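Local coordinates for glutathione S-transferase (Ceriporiopsis subvermispora, PDB 6J3E), which probably catalyses the transfer of glutathione to electrophilic substrates, as a serine-type fungal glutathione S-transferase, at residues W25-R28 and Y29-F33; W42-Y45 and P46-A49; R125-A128 and P129-P133; E176-R179 and A180-Q184; G238-A241 and K242-A245. All coordinates share one frame; numbering follows the deposited sequence.

Interaction 1: W25-R28 and Y29-F33; sequences WKTR and YTLNF. With EDO (1,2-ethanediol), chain D.
Trp25 O takes the amide of Tyr29 at 2.6 Å and starts an unbroken i to i+4 ladder: 25-28 and 29-33 are consecutive turns of helix 22-34, and Thr30, Leu31 and Asn32 bond back to Lys26, Thr27 and Arg28 in the same way. The carbonyl of Lys26 is gripped twice, by Thr30 N at 3.0 Å and by Thr30 OG1 at 2.6 Å, the two donors arriving from opposite faces of its plane. Thr30 OG1 can reach back because it lies anti to its own carbonyl carbon (chi1 -53°), and the bond fixes the side chain's rotation. On the adjacent flank of the same turn, Trp25 presents the edge of its six-membered ring to Tyr29, CE3 standing 3.8 Å above the middle of the phenol face, with the planes inclined at 50°. Within 25-28, Arg28 lays CD over a face of the indole, near the rim, and the Arg28 guanidinium goes on to a salt bridge with Asp9. Thr27 and Leu31 lie side by side, CG2 4.0 Å from CD1, facing helix 86-96. Lys26 NZ bonds to Ser86 OG and, at 3.2 Å, to O2 of a 1,2-ethanediol, probably from the crystallisation liquor, that Ser86 and Asn23 also hold. Helix 22-34 joins strands 5-9 and 38-42 in the thioredoxin-fold beta-alpha-beta unit; Lys26, Asn23 and Ser86 belong to the glutathione site, which holds no glutathione in this apo model.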
loop_
_atom_site.group_PDB
_atom_site.type_symbol
_atom_site.label_atom_id
_atom_site.label_comp_id
_atom_site.label_asym_id
_atom_site.label_seq_id
_atom_site.Cartn_x
_atom_site.Cartn_y
_atom_site.Cartn_z
ATOM N N TRP A 25 -2.543 11.730 -16.971
ATOM C CA TRP A 25 -1.147 12.131 -17.032
ATOM C C TRP A 25 -0.225 10.968 -16.696
ATOM O O TRP A 25 0.893 10.887 -17.228
ATOM C CB TRP A 25 -0.876 13.293 -16.098
ATOM C CG TRP A 25 -0.840 14.603 -16.787
ATOM C CD1 TRP A 25 -1.788 15.580 -16.737
ATOM C CD2 TRP A 25 0.208 15.100 -17.627
ATOM N NE1 TRP A 25 -1.399 16.659 -17.500
ATOM C CE2 TRP A 25 -0.173 16.392 -18.051
ATOM C CE3 TRP A 25 1.431 14.577 -18.065
ATOM C CZ2 TRP A 25 0.620 17.168 -18.890
ATOM C CZ3 TRP A 25 2.224 15.351 -18.902
ATOM C CH2 TRP A 25 1.809 16.632 -19.310
ATOM N N LYS A 26 -0.671 10.058 -15.826
ATOM C CA LYS A 26 0.098 8.843 -15.607
ATOM C C LYS A 26 0.393 8.183 -16.944
ATOM O O LYS A 26 1.544 7.851 -17.246
ATOM C CB LYS A 26 -0.651 7.891 -14.672
ATOM C CG LYS A 26 -0.713 8.350 -13.215
ATOM C CD LYS A 26 -1.290 7.266 -12.295
ATOM C CE LYS A 26 -2.753 7.482 -12.055
ATOM N NZ LYS A 26 -3.509 6.267 -11.702
ATOM N N THR A 27 -0.625 8.069 -17.798
ATOM C CA THR A 27 -0.437 7.413 -19.092
ATOM C C THR A 27 0.271 8.322 -20.095
ATOM O O THR A 27 1.074 7.841 -20.907
ATOM C CB THR A 27 -1.788 6.925 -19.621
ATOM O OG1 THR A 27 -2.211 5.821 -18.818
ATOM C CG2 THR A 27 -1.702 6.461 -21.079
ATOM N N ARG A 28 0.014 9.632 -20.047
ATOM C CA ARG A 28 0.771 10.551 -20.887
ATOM C C ARG A 28 2.254 10.508 -20.526
ATOM O O ARG A 28 3.115 10.337 -21.399
ATOM C CB ARG A 28 0.217 11.974 -20.765
ATOM C CG ARG A 28 0.894 12.979 -21.699
ATOM C CD ARG A 28 0.268 14.374 -21.648
ATOM N NE ARG A 28 -1.116 14.398 -22.112
ATOM C CZ ARG A 28 -1.488 14.433 -23.392
ATOM N NH1 ARG A 28 -0.587 14.433 -24.366
ATOM N NH2 ARG A 28 -2.778 14.467 -23.702
ATOM N N TYR A 29 2.571 10.655 -19.235
ATOM C CA TYR A 29 3.955 10.514 -18.799
ATOM C C TYR A 29 4.559 9.217 -19.327
ATOM O O TYR A 29 5.667 9.215 -19.878
ATOM C CB TYR A 29 4.036 10.560 -17.267
ATOM C CG TYR A 29 4.243 11.935 -16.649
ATOM C CD1 TYR A 29 5.215 12.809 -17.138
ATOM C CD2 TYR A 29 3.494 12.344 -15.556
ATOM C CE1 TYR A 29 5.422 14.056 -16.557
ATOM C CE2 TYR A 29 3.691 13.584 -14.975
ATOM C CZ TYR A 29 4.654 14.441 -15.474
ATOM O OH TYR A 29 4.837 15.687 -14.884
ATOM N N THR A 30 3.820 8.106 -19.211
ATOM C CA THR A 30 4.365 6.810 -19.609
ATOM C C THR A 30 4.656 6.761 -21.113
ATOM O O THR A 30 5.724 6.283 -21.528
ATOM C CB THR A 30 3.413 5.685 -19.179
ATOM O OG1 THR A 30 3.133 5.813 -17.776
ATOM C CG2 THR A 30 4.050 4.319 -19.404
ATOM N N LEU A 31 3.741 7.282 -21.946
ATOM C CA LEU A 31 3.987 7.295 -23.390
ATOM C C LEU A 31 5.130 8.240 -23.765
ATOM O O LEU A 31 5.883 7.954 -24.702
ATOM C CB LEU A 31 2.707 7.672 -24.135
ATOM C CG LEU A 31 1.554 6.664 -24.111
ATOM C CD1 LEU A 31 0.270 7.364 -24.482
ATOM C CD2 LEU A 31 1.800 5.512 -25.065
ATOM N N ASN A 32 5.288 9.354 -23.039
ATOM C CA ASN A 32 6.402 10.270 -23.288
ATOM C C ASN A 32 7.734 9.653 -22.865
ATOM O O ASN A 32 8.737 9.779 -23.575
ATOM C CB ASN A 32 6.167 11.596 -22.557
ATOM C CG ASN A 32 5.025 12.413 -23.163
ATOM O OD1 ASN A 32 4.475 12.056 -24.213
ATOM N ND2 ASN A 32 4.677 13.521 -22.516
ATOM N N PHE A 33 7.768 8.981 -21.713
ATOM C CA PHE A 33 9.018 8.412 -21.223
ATOM C C PHE A 33 9.419 7.182 -22.017
ATOM O O PHE A 33 10.612 6.935 -22.225
ATOM C CB PHE A 33 8.892 8.064 -19.742
ATOM C CG PHE A 33 10.044 7.255 -19.199
ATOM C CD1 PHE A 33 11.207 7.883 -18.761
ATOM C CD2 PHE A 33 9.954 5.877 -19.116
ATOM C CE1 PHE A 33 12.265 7.152 -18.253
ATOM C CE2 PHE A 33 10.998 5.132 -18.620
ATOM C CZ PHE A 33 12.164 5.772 -18.180
HETATM C C1 EDO D . -7.906 4.814 -14.642
HETATM O O1 EDO D . -8.874 5.521 -13.850
HETATM C C2 EDO D . -6.660 4.569 -13.804
HETATM O O2 EDO D . -5.793 5.697 -13.922
#

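Interaction 2: W42-Y45 and P46-A49; sequences WVEY and PDIA
Tyr45 and Ile48 run alongside each other where the chain turns from an extended segment into helix 48-55. The tyrosine CB lies against the ring of the next residue, 3.4 Å from Pro46 CD; further out, on the aromatic ring, CD1 meets Ile48 CD1 at 3.8 Å. The rest of the ring settles among residues of helix 141-153, edge-to-face with Phe147 and against Phe146 and Arg151, the last a glutathione-binding residue. The isoleucine also meets Val43: its CG1, anti to the carbonyl carbon (chi1 -73°), lies 3.9 Å from Val43 CG1, and the two side chains meet at a slant. Two backbone bonds tighten the bend, Asp47 N to Glu44 O at 3.0 Å and Ile48 N to Tyr45 O at 3.2 Å; both are i to i+3 bonds of a tight turn leading into the helix, their donors off the carbonyl lone pairs. Glu44 and Asp47 point the same way, with Glu44 CB 3.6 Å from Asp47 OD2. Their carboxylates are answered separately, Glu44 by Ser143 and Asn140, Asp47 by a salt bridge to Arg142. The turn thus joins the end of strand 38-42 to helix 48-55, with helix 141-153 packed against Tyr45 and Pro46, and Val43 and Ile48 turned to Tyr8 of strand 5-9 and to Ile10 just after it.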
loop_
_atom_site.group_PDB
_atom_site.type_symbol
_atom_site.label_atom_id
_atom_site.label_comp_id
_atom_site.label_asym_id
_atom_site.label_seq_id
_atom_site.Cartn_x
_atom_site.Cartn_y
_atom_site.Cartn_z
ATOM N N TRP A 42 -9.669 14.083 -27.496
ATOM C CA TRP A 42 -10.222 14.781 -26.336
ATOM C C TRP A 42 -11.689 14.415 -26.147
ATOM O O TRP A 42 -12.505 14.608 -27.054
ATOM C CB TRP A 42 -10.045 16.292 -26.500
ATOM C CG TRP A 42 -8.571 16.676 -26.559
ATOM C CD1 TRP A 42 -7.835 16.981 -27.677
ATOM C CD2 TRP A 42 -7.655 16.724 -25.456
ATOM N NE1 TRP A 42 -6.528 17.244 -27.327
ATOM C CE2 TRP A 42 -6.396 17.094 -25.972
ATOM C CE3 TRP A 42 -7.783 16.502 -24.084
ATOM C CZ2 TRP A 42 -5.280 17.246 -25.161
ATOM C CZ3 TRP A 42 -6.677 16.669 -23.279
ATOM C CH2 TRP A 42 -5.443 17.034 -23.818
ATOM N N VAL A 43 -12.024 13.904 -24.962
ATOM C CA VAL A 43 -13.357 13.380 -24.684
ATOM C C VAL A 43 -13.917 14.039 -23.433
ATOM O O VAL A 43 -13.271 14.044 -22.378
ATOM C CB VAL A 43 -13.336 11.847 -24.533
ATOM C CG1 VAL A 43 -14.711 11.336 -24.100
ATOM C CG2 VAL A 43 -12.893 11.198 -25.851
ATOM N N GLU A 44 -15.121 14.593 -23.545
ATOM C CA GLU A 44 -15.761 15.200 -22.390
ATOM C C GLU A 44 -16.239 14.114 -21.438
ATOM O O GLU A 44 -16.572 12.997 -21.849
ATOM C CB GLU A 44 -16.933 16.084 -22.819
ATOM C CG GLU A 44 -16.550 17.288 -23.671
ATOM C CD GLU A 44 -15.742 18.340 -22.918
ATOM O OE1 GLU A 44 -15.770 18.350 -21.667
ATOM O OE2 GLU A 44 -15.069 19.161 -23.585
ATOM N N TYR A 45 -16.263 14.460 -20.150
ATOM C CA TYR A 45 -16.704 13.539 -19.103
ATOM C C TYR A 45 -17.984 12.792 -19.447
ATOM O O TYR A 45 -17.999 11.556 -19.320
ATOM C CB TYR A 45 -16.865 14.304 -17.779
ATOM C CG TYR A 45 -15.770 14.015 -16.784
ATOM C CD1 TYR A 45 -15.706 12.782 -16.134
ATOM C CD2 TYR A 45 -14.787 14.959 -16.504
ATOM C CE1 TYR A 45 -14.700 12.503 -15.221
ATOM C CE2 TYR A 45 -13.766 14.686 -15.593
ATOM C CZ TYR A 45 -13.733 13.461 -14.949
ATOM O OH TYR A 45 -12.729 13.175 -14.045
ATOM N N PRO A 46 -19.065 13.441 -19.891
ATOM C CA PRO A 46 -20.316 12.694 -20.092
ATOM C C PRO A 46 -20.298 11.764 -21.312
ATOM O O PRO A 46 -21.168 10.887 -21.409
ATOM C CB PRO A 46 -21.367 13.804 -20.231
ATOM C CG PRO A 46 -20.597 14.994 -20.719
ATOM C CD PRO A 46 -19.219 14.885 -20.172
ATOM N N ASP A 47 -19.338 11.918 -22.225
ATOM C CA ASP A 47 -19.210 11.048 -23.382
ATOM C C ASP A 47 -18.284 9.875 -23.136
ATOM O O ASP A 47 -18.120 9.043 -24.034
ATOM C CB ASP A 47 -18.685 11.818 -24.603
ATOM C CG ASP A 47 -19.387 13.146 -24.815
ATOM O OD1 ASP A 47 -20.598 13.246 -24.526
ATOM O OD2 ASP A 47 -18.710 14.098 -25.266
ATOM N N ILE A 48 -17.668 9.789 -21.958
ATOM C CA ILE A 48 -16.609 8.805 -21.758
ATOM C C ILE A 48 -17.158 7.396 -21.948
ATOM O O ILE A 48 -16.598 6.584 -22.694
ATOM C CB ILE A 48 -15.960 8.986 -20.376
ATOM C CG1 ILE A 48 -15.086 10.237 -20.370
ATOM C CG2 ILE A 48 -15.125 7.791 -20.016
ATOM C CD1 ILE A 48 -14.507 10.581 -19.001
ATOM N N ALA A 49 -18.273 7.096 -21.285
ATOM C CA ALA A 49 -18.908 5.797 -21.447
ATOM C C ALA A 49 -19.191 5.519 -22.919
ATOM O O ALA A 49 -18.791 4.479 -23.468
ATOM C CB ALA A 49 -20.191 5.754 -20.618
#

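Interaction 3: R125-A128 and P129-P133; sequences RALA and PIMLP
Arg125 O lies 3.5 Å from Pro129 CD, a position where a helix would normally receive an amide N-H; the Arg125 guanidinium turns back one turn to a salt bridge with Glu121. Ala126 O meets the same proline CD at 3.4 Å, again a carbonyl against a methylene. Leu127 O accepts its usual i+4 partner Met131 N at 2.9 Å and, in addition, Ile130 N at 3.0 Å, the two donors coming from opposite faces of its plane. This is the familiar proline kink, set here in helix 109-136 of the all-helical C-terminal domain of the transferase, and the chain bends without leaving the helix. With a glycine in place of Pro129, the carbonyls of Arg125 and Ala126 lose their CD neighbour and the kink would probably be less firmly set. Leu127 CB also touches Met131 CG at 3.9 Å; Met131 is folded at chi2 (-53°) and chi3, which takes its sulfur end away from Leu127, and both side chains lean on Trp217 of helix 206-222. Ala128 closes the segment. Its O takes Leu132 N at 3.0 Å in an ordinary i to i+4 bond, and lies against CD of a second proline, Pro133, where the ladder is interrupted again. Ala128 CB rests at 4.1 Å from Leu132 CG, whose side chain also packs on Trp163 and comes close to Arg151 of the glutathione site.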
loop_
_atom_site.group_PDB
_atom_site.type_symbol
_atom_site.label_atom_id
_atom_site.label_comp_id
_atom_site.label_asym_id
_atom_site.label_seq_id
_atom_site.Cartn_x
_atom_site.Cartn_y
_atom_site.Cartn_z
ATOM N N ARG A 125 -7.525 9.914 -1.702
ATOM C CA ARG A 125 -8.688 10.371 -0.949
ATOM C C ARG A 125 -8.395 11.625 -0.138
ATOM O O ARG A 125 -9.324 12.378 0.165
ATOM C CB ARG A 125 -9.195 9.268 -0.036
ATOM C CG ARG A 125 -9.085 7.909 -0.660
ATOM C CD ARG A 125 -8.923 6.862 0.413
ATOM N NE ARG A 125 -10.096 6.804 1.281
ATOM C CZ ARG A 125 -10.119 6.159 2.439
ATOM N NH1 ARG A 125 -11.221 6.146 3.185
ATOM N NH2 ARG A 125 -9.024 5.535 2.867
ATOM N N ALA A 126 -7.129 11.870 0.215
ATOM C CA ALA A 126 -6.778 13.117 0.889
ATOM C C ALA A 126 -6.882 14.302 -0.062
ATOM O O ALA A 126 -7.310 15.386 0.339
ATOM C CB ALA A 126 -5.369 13.023 1.478
ATOM N N LEU A 127 -6.519 14.108 -1.335
ATOM C CA LEU A 127 -6.606 15.208 -2.286
ATOM C C LEU A 127 -8.045 15.604 -2.570
ATOM O O LEU A 127 -8.332 16.799 -2.716
ATOM C CB LEU A 127 -5.911 14.848 -3.589
ATOM C CG LEU A 127 -4.421 14.602 -3.460
ATOM C CD1 LEU A 127 -3.837 14.262 -4.822
ATOM C CD2 LEU A 127 -3.776 15.833 -2.950
ATOM N N ALA A 128 -8.959 14.632 -2.609
ATOM C CA ALA A 128 -10.286 14.828 -3.199
ATOM C C ALA A 128 -11.020 16.071 -2.697
ATOM O O ALA A 128 -11.516 16.840 -3.540
ATOM C CB ALA A 128 -11.115 13.554 -2.981
ATOM N N PRO A 129 -11.114 16.348 -1.388
ATOM C CA PRO A 129 -11.933 17.499 -0.968
ATOM C C PRO A 129 -11.429 18.836 -1.482
ATOM O O PRO A 129 -12.239 19.755 -1.661
ATOM C CB PRO A 129 -11.902 17.425 0.568
ATOM C CG PRO A 129 -10.859 16.521 0.907
ATOM C CD PRO A 129 -10.657 15.573 -0.226
ATOM N N ILE A 130 -10.135 18.964 -1.757
ATOM C CA ILE A 130 -9.599 20.198 -2.317
ATOM C C ILE A 130 -9.548 20.143 -3.831
ATOM O O ILE A 130 -9.853 21.132 -4.506
ATOM C CB ILE A 130 -8.207 20.479 -1.724
ATOM C CG1 ILE A 130 -8.352 21.019 -0.293
ATOM C CG2 ILE A 130 -7.406 21.424 -2.640
ATOM C CD1 ILE A 130 -7.111 20.895 0.540
ATOM N N MET A 131 -9.194 18.987 -4.383
ATOM C CA MET A 131 -8.853 18.933 -5.794
ATOM C C MET A 131 -10.060 18.716 -6.706
ATOM O O MET A 131 -10.096 19.268 -7.807
ATOM C CB MET A 131 -7.805 17.841 -6.026
ATOM C CG MET A 131 -6.416 18.181 -5.490
ATOM S SD MET A 131 -5.807 19.777 -6.100
ATOM C CE MET A 131 -5.944 19.548 -7.893
ATOM N N LEU A 132 -11.055 17.940 -6.291
ATOM C CA LEU A 132 -12.214 17.741 -7.159
ATOM C C LEU A 132 -12.981 19.034 -7.405
ATOM O O LEU A 132 -13.337 19.300 -8.568
ATOM C CB LEU A 132 -13.125 16.649 -6.590
ATOM C CG LEU A 132 -12.530 15.249 -6.443
ATOM C CD1 LEU A 132 -13.614 14.193 -6.291
ATOM C CD2 LEU A 132 -11.615 14.920 -7.592
ATOM N N PRO A 133 -13.270 19.875 -6.401
ATOM C CA PRO A 133 -13.874 21.175 -6.724
ATOM C C PRO A 133 -12.983 22.018 -7.612
ATOM O O PRO A 133 -13.464 22.652 -8.557
ATOM C CB PRO A 133 -14.073 21.819 -5.347
ATOM C CG PRO A 133 -14.095 20.679 -4.398
ATOM C CD PRO A 133 -13.142 19.682 -4.948
#

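Interaction 4: E176-R179 and A180-Q184; sequences EKIR and AGFGQ
Ile178 and Phe182 stand side by side on one flank of helix 169-189, with Ile178 CG2 3.9 Å from Phe182 CE1. The isoleucine CG1 lies anti to the carbonyl carbon (chi1 -66°), which leaves CG2 anti to the backbone N and facing Phe182. Ile178 O sits in the plane of the aromatic ring at its edge, 3.3 Å from Phe182 CD1, while the same oxygen accepts the amide of Phe182 at 3.1 Å. One carbonyl therefore both holds the backbone of Phe182 and meets the rim of its ring. The turns around this pair are regular: Ala180 N bonds to Glu176 O, Gly181 N to Lys177 O at 3.0 Å, and Gly183 N to Arg179 O at 2.9 Å in a less straight bond (N-H...O 140°). Arg179 runs outward to a cation-pi contact with Trp235. Glu176, on the outer side, makes a salt bridge with Lys173, a turn earlier. Phe182 is positioned further by edge-to-face packing with two aromatic rings, Phe232 of helix 227-232 and Trp240 of helix 235-247. Helix 109-136 covers the inner flank, with Ala126, Leu127 and Ile130 against Ile178 and Ile123 against Phe182, and at the far end of the segment Gln184 reaches Phe117 of the second subunit.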
loop_
_atom_site.group_PDB
_atom_site.type_symbol
_atom_site.label_atom_id
_atom_site.label_comp_id
_atom_site.label_asym_id
_atom_site.label_seq_id
_atom_site.Cartn_x
_atom_site.Cartn_y
_atom_site.Cartn_z
ATOM N N GLU A 176 -3.619 19.172 6.004
ATOM C CA GLU A 176 -2.842 18.423 6.972
ATOM C C GLU A 176 -2.828 16.950 6.609
ATOM O O GLU A 176 -1.778 16.296 6.642
ATOM C CB GLU A 176 -3.424 18.664 8.370
ATOM C CG GLU A 176 -3.084 17.614 9.383
ATOM C CD GLU A 176 -3.702 17.940 10.751
ATOM O OE1 GLU A 176 -4.942 17.962 10.876
ATOM O OE2 GLU A 176 -2.941 18.184 11.709
ATOM N N LYS A 177 -3.986 16.432 6.206
ATOM C CA LYS A 177 -4.079 15.047 5.784
ATOM C C LYS A 177 -3.315 14.811 4.491
ATOM O O LYS A 177 -2.702 13.749 4.307
ATOM C CB LYS A 177 -5.545 14.658 5.649
ATOM C CG LYS A 177 -5.804 13.187 5.900
ATOM C CD LYS A 177 -7.309 12.870 6.083
ATOM C CE LYS A 177 -7.606 11.359 5.966
ATOM N NZ LYS A 177 -7.883 10.961 4.546
ATOM N N ILE A 178 -3.309 15.797 3.597
ATOM C CA ILE A 178 -2.562 15.636 2.356
ATOM C C ILE A 178 -1.072 15.626 2.633
ATOM O O ILE A 178 -0.328 14.816 2.065
ATOM C CB ILE A 178 -2.924 16.737 1.344
ATOM C CG1 ILE A 178 -4.383 16.611 0.899
ATOM C CG2 ILE A 178 -1.969 16.694 0.136
ATOM C CD1 ILE A 178 -4.931 17.903 0.281
ATOM N N ARG A 179 -0.606 16.534 3.488
ATOM C CA ARG A 179 0.821 16.593 3.785
ATOM C C ARG A 179 1.283 15.316 4.463
ATOM O O ARG A 179 2.333 14.769 4.117
ATOM C CB ARG A 179 1.153 17.810 4.656
ATOM C CG ARG A 179 2.638 18.177 4.577
ATOM C CD ARG A 179 3.136 19.009 5.751
ATOM N NE ARG A 179 3.159 20.436 5.435
ATOM C CZ ARG A 179 4.263 21.157 5.254
ATOM N NH1 ARG A 179 5.459 20.591 5.371
ATOM N NH2 ARG A 179 4.163 22.456 4.968
ATOM N N ALA A 180 0.499 14.804 5.410
ATOM C CA ALA A 180 0.876 13.558 6.063
ATOM C C ALA A 180 0.912 12.399 5.061
ATOM O O ALA A 180 1.797 11.523 5.138
ATOM C CB ALA A 180 -0.076 13.281 7.226
ATOM N N GLY A 181 0.004 12.409 4.084
ATOM C CA GLY A 181 0.040 11.391 3.047
ATOM C C GLY A 181 1.351 11.388 2.286
ATOM O O GLY A 181 1.990 10.348 2.120
ATOM N N PHE A 182 1.777 12.555 1.811
ATOM C CA PHE A 182 3.066 12.589 1.138
ATOM C C PHE A 182 4.225 12.320 2.095
ATOM O O PHE A 182 5.278 11.872 1.649
ATOM C CB PHE A 182 3.249 13.923 0.429
ATOM C CG PHE A 182 2.483 14.015 -0.837
ATOM C CD1 PHE A 182 1.147 14.393 -0.819
ATOM C CD2 PHE A 182 3.083 13.690 -2.053
ATOM C CE1 PHE A 182 0.428 14.460 -1.991
ATOM C CE2 PHE A 182 2.368 13.753 -3.234
ATOM C CZ PHE A 182 1.043 14.137 -3.202
ATOM N N GLY A 183 4.047 12.566 3.394
ATOM C CA GLY A 183 5.098 12.271 4.348
ATOM C C GLY A 183 5.345 10.787 4.488
ATOM O O GLY A 183 6.465 10.361 4.783
ATOM N N GLN A 184 4.312 9.980 4.277
ATOM C CA GLN A 184 4.518 8.547 4.254
ATOM C C GLN A 184 5.263 8.133 2.999
ATOM O O GLN A 184 6.096 7.220 3.035
ATOM C CB GLN A 184 3.186 7.826 4.341
ATOM C CG GLN A 184 2.405 8.187 5.555
ATOM C CD GLN A 184 0.993 7.692 5.427
ATOM O OE1 GLN A 184 0.063 8.469 5.177
ATOM N NE2 GLN A 184 0.813 6.381 5.574
#

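Interaction 5: G238-A241 and K242-A245; sequences GKWA and KQLA
Trp240 CE3 meets Gln243 OE1 at 3.0 Å, the amide oxygen lying in the plane of the indole at its edge, where the ring hydrogens point. The two side chains run together, with amide and ring planes 51° apart; the glutamine, extended beyond CG, brings OE1 to the edge of the ring. Its other end is satisfied elsewhere, NE2 donating a hydrogen bond to Leu197 O, while Trp240 NE1 bonds to Asp236 OD2. With an alanine at Gln243, Leu197 O would probably be left without this donor, and a gap is likely beside the indole edge. Every main-chain carbonyl of 238-241 has its i+4 amide: Lys242 N to Gly238 O at 3.0 Å, then Gln243 to Lys239, Leu244 to Trp240, and Ala245 N to Ala241 O at 2.9 Å. Lys242 lays its CG against Gly238 O at 3.3 Å and sends NZ back to a salt bridge with Asp237. Lys239 NZ is held twice, by the carboxylate of Asp195 and by Lys196 O. Helix 235-247 thus lies between two neighbours: Trp240 packs on Ile185 and Ala186 of helix 169-189, Leu244 on Val215 and Lys219 of helix 206-222, and Gln243 touches both helices.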
loop_
_atom_site.group_PDB
_atom_site.type_symbol
_atom_site.label_atom_id
_atom_site.label_comp_id
_atom_site.label_asym_id
_atom_site.label_seq_id
_atom_site.Cartn_x
_atom_site.Cartn_y
_atom_site.Cartn_z
ATOM N N GLY A 238 11.638 19.839 -0.406
ATOM C CA GLY A 238 11.316 19.984 -1.808
ATOM C C GLY A 238 11.215 18.702 -2.595
ATOM O O GLY A 238 11.225 18.760 -3.833
ATOM N N LYS A 239 11.087 17.546 -1.926
ATOM C CA LYS A 239 11.200 16.268 -2.633
ATOM C C LYS A 239 10.257 16.187 -3.828
ATOM O O LYS A 239 10.624 15.655 -4.885
ATOM C CB LYS A 239 10.940 15.090 -1.685
ATOM C CG LYS A 239 11.008 13.728 -2.387
ATOM C CD LYS A 239 10.800 12.569 -1.422
ATOM C CE LYS A 239 11.976 12.420 -0.456
ATOM N NZ LYS A 239 13.252 12.057 -1.127
ATOM N N TRP A 240 9.041 16.708 -3.688
ATOM C CA TRP A 240 8.068 16.536 -4.758
ATOM C C TRP A 240 8.357 17.466 -5.921
ATOM O O TRP A 240 8.185 17.081 -7.087
ATOM C CB TRP A 240 6.668 16.735 -4.198
ATOM C CG TRP A 240 6.550 16.018 -2.884
ATOM C CD1 TRP A 240 6.257 16.565 -1.659
ATOM C CD2 TRP A 240 6.773 14.619 -2.659
ATOM N NE1 TRP A 240 6.253 15.579 -0.697
ATOM C CE2 TRP A 240 6.569 14.379 -1.286
ATOM C CE3 TRP A 240 7.090 13.538 -3.494
ATOM C CZ2 TRP A 240 6.698 13.102 -0.723
ATOM C CZ3 TRP A 240 7.220 12.271 -2.938
ATOM C CH2 TRP A 240 7.030 12.063 -1.565
ATOM N N ALA A 241 8.824 18.680 -5.620
ATOM C CA ALA A 241 9.261 19.580 -6.677
ATOM C C ALA A 241 10.367 18.939 -7.490
ATOM O O ALA A 241 10.367 19.014 -8.727
ATOM C CB ALA A 241 9.719 20.912 -6.082
ATOM N N LYS A 242 11.284 18.247 -6.816
ATOM C CA LYS A 242 12.412 17.639 -7.510
ATOM C C LYS A 242 11.961 16.527 -8.452
ATOM O O LYS A 242 12.455 16.423 -9.585
ATOM C CB LYS A 242 13.426 17.134 -6.485
ATOM C CG LYS A 242 13.929 18.263 -5.593
ATOM C CD LYS A 242 14.843 17.796 -4.484
ATOM C CE LYS A 242 15.255 18.978 -3.599
ATOM N NZ LYS A 242 15.932 18.536 -2.345
ATOM N N GLN A 243 11.003 15.702 -8.030
ATOM C CA GLN A 243 10.483 14.709 -8.962
ATOM C C GLN A 243 9.857 15.367 -10.175
ATOM O O GLN A 243 10.037 14.894 -11.303
ATOM C CB GLN A 243 9.473 13.812 -8.275
ATOM C CG GLN A 243 10.147 12.878 -7.334
ATOM C CD GLN A 243 9.163 12.143 -6.493
ATOM O OE1 GLN A 243 8.108 12.679 -6.159
ATOM N NE2 GLN A 243 9.501 10.918 -6.116
ATOM N N LEU A 244 9.110 16.455 -9.966
ATOM C CA LEU A 244 8.545 17.173 -11.098
ATOM C C LEU A 244 9.645 17.603 -12.056
ATOM O O LEU A 244 9.543 17.397 -13.270
ATOM C CB LEU A 244 7.744 18.380 -10.609
ATOM C CG LEU A 244 6.294 18.090 -10.240
ATOM C CD1 LEU A 244 5.478 19.369 -10.216
ATOM C CD2 LEU A 244 5.743 17.136 -11.248
ATOM N N ALA A 245 10.733 18.158 -11.514
ATOM C CA ALA A 245 11.822 18.623 -12.368
ATOM C C ALA A 245 12.443 17.472 -13.144
ATOM O O ALA A 245 12.712 17.590 -14.347
ATOM C CB ALA A 245 12.880 19.335 -11.530
#

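From the N terminus the five contacts follow in series: each is a turn or a helix segment closed on itself, so none nests in or crosses another. Interactions 1 and 2 belong to the thioredoxin-like domain, on the helix and at the end of strand 38-42 of one beta-alpha-beta unit, and touch where Arg28 NH2 meets Trp42 CH2. Interactions 3, 4 and 5 lie in the helical domain. There 125-133 packs on 176-184 through Leu127, Ile130 and Ile178, and 176-184 passes the chain of contacts to 238-245 through Phe182 and Trp240. Interaction 5 returns to interaction 1, Leu244 touching Tyr29, one of the places where the two domains meet.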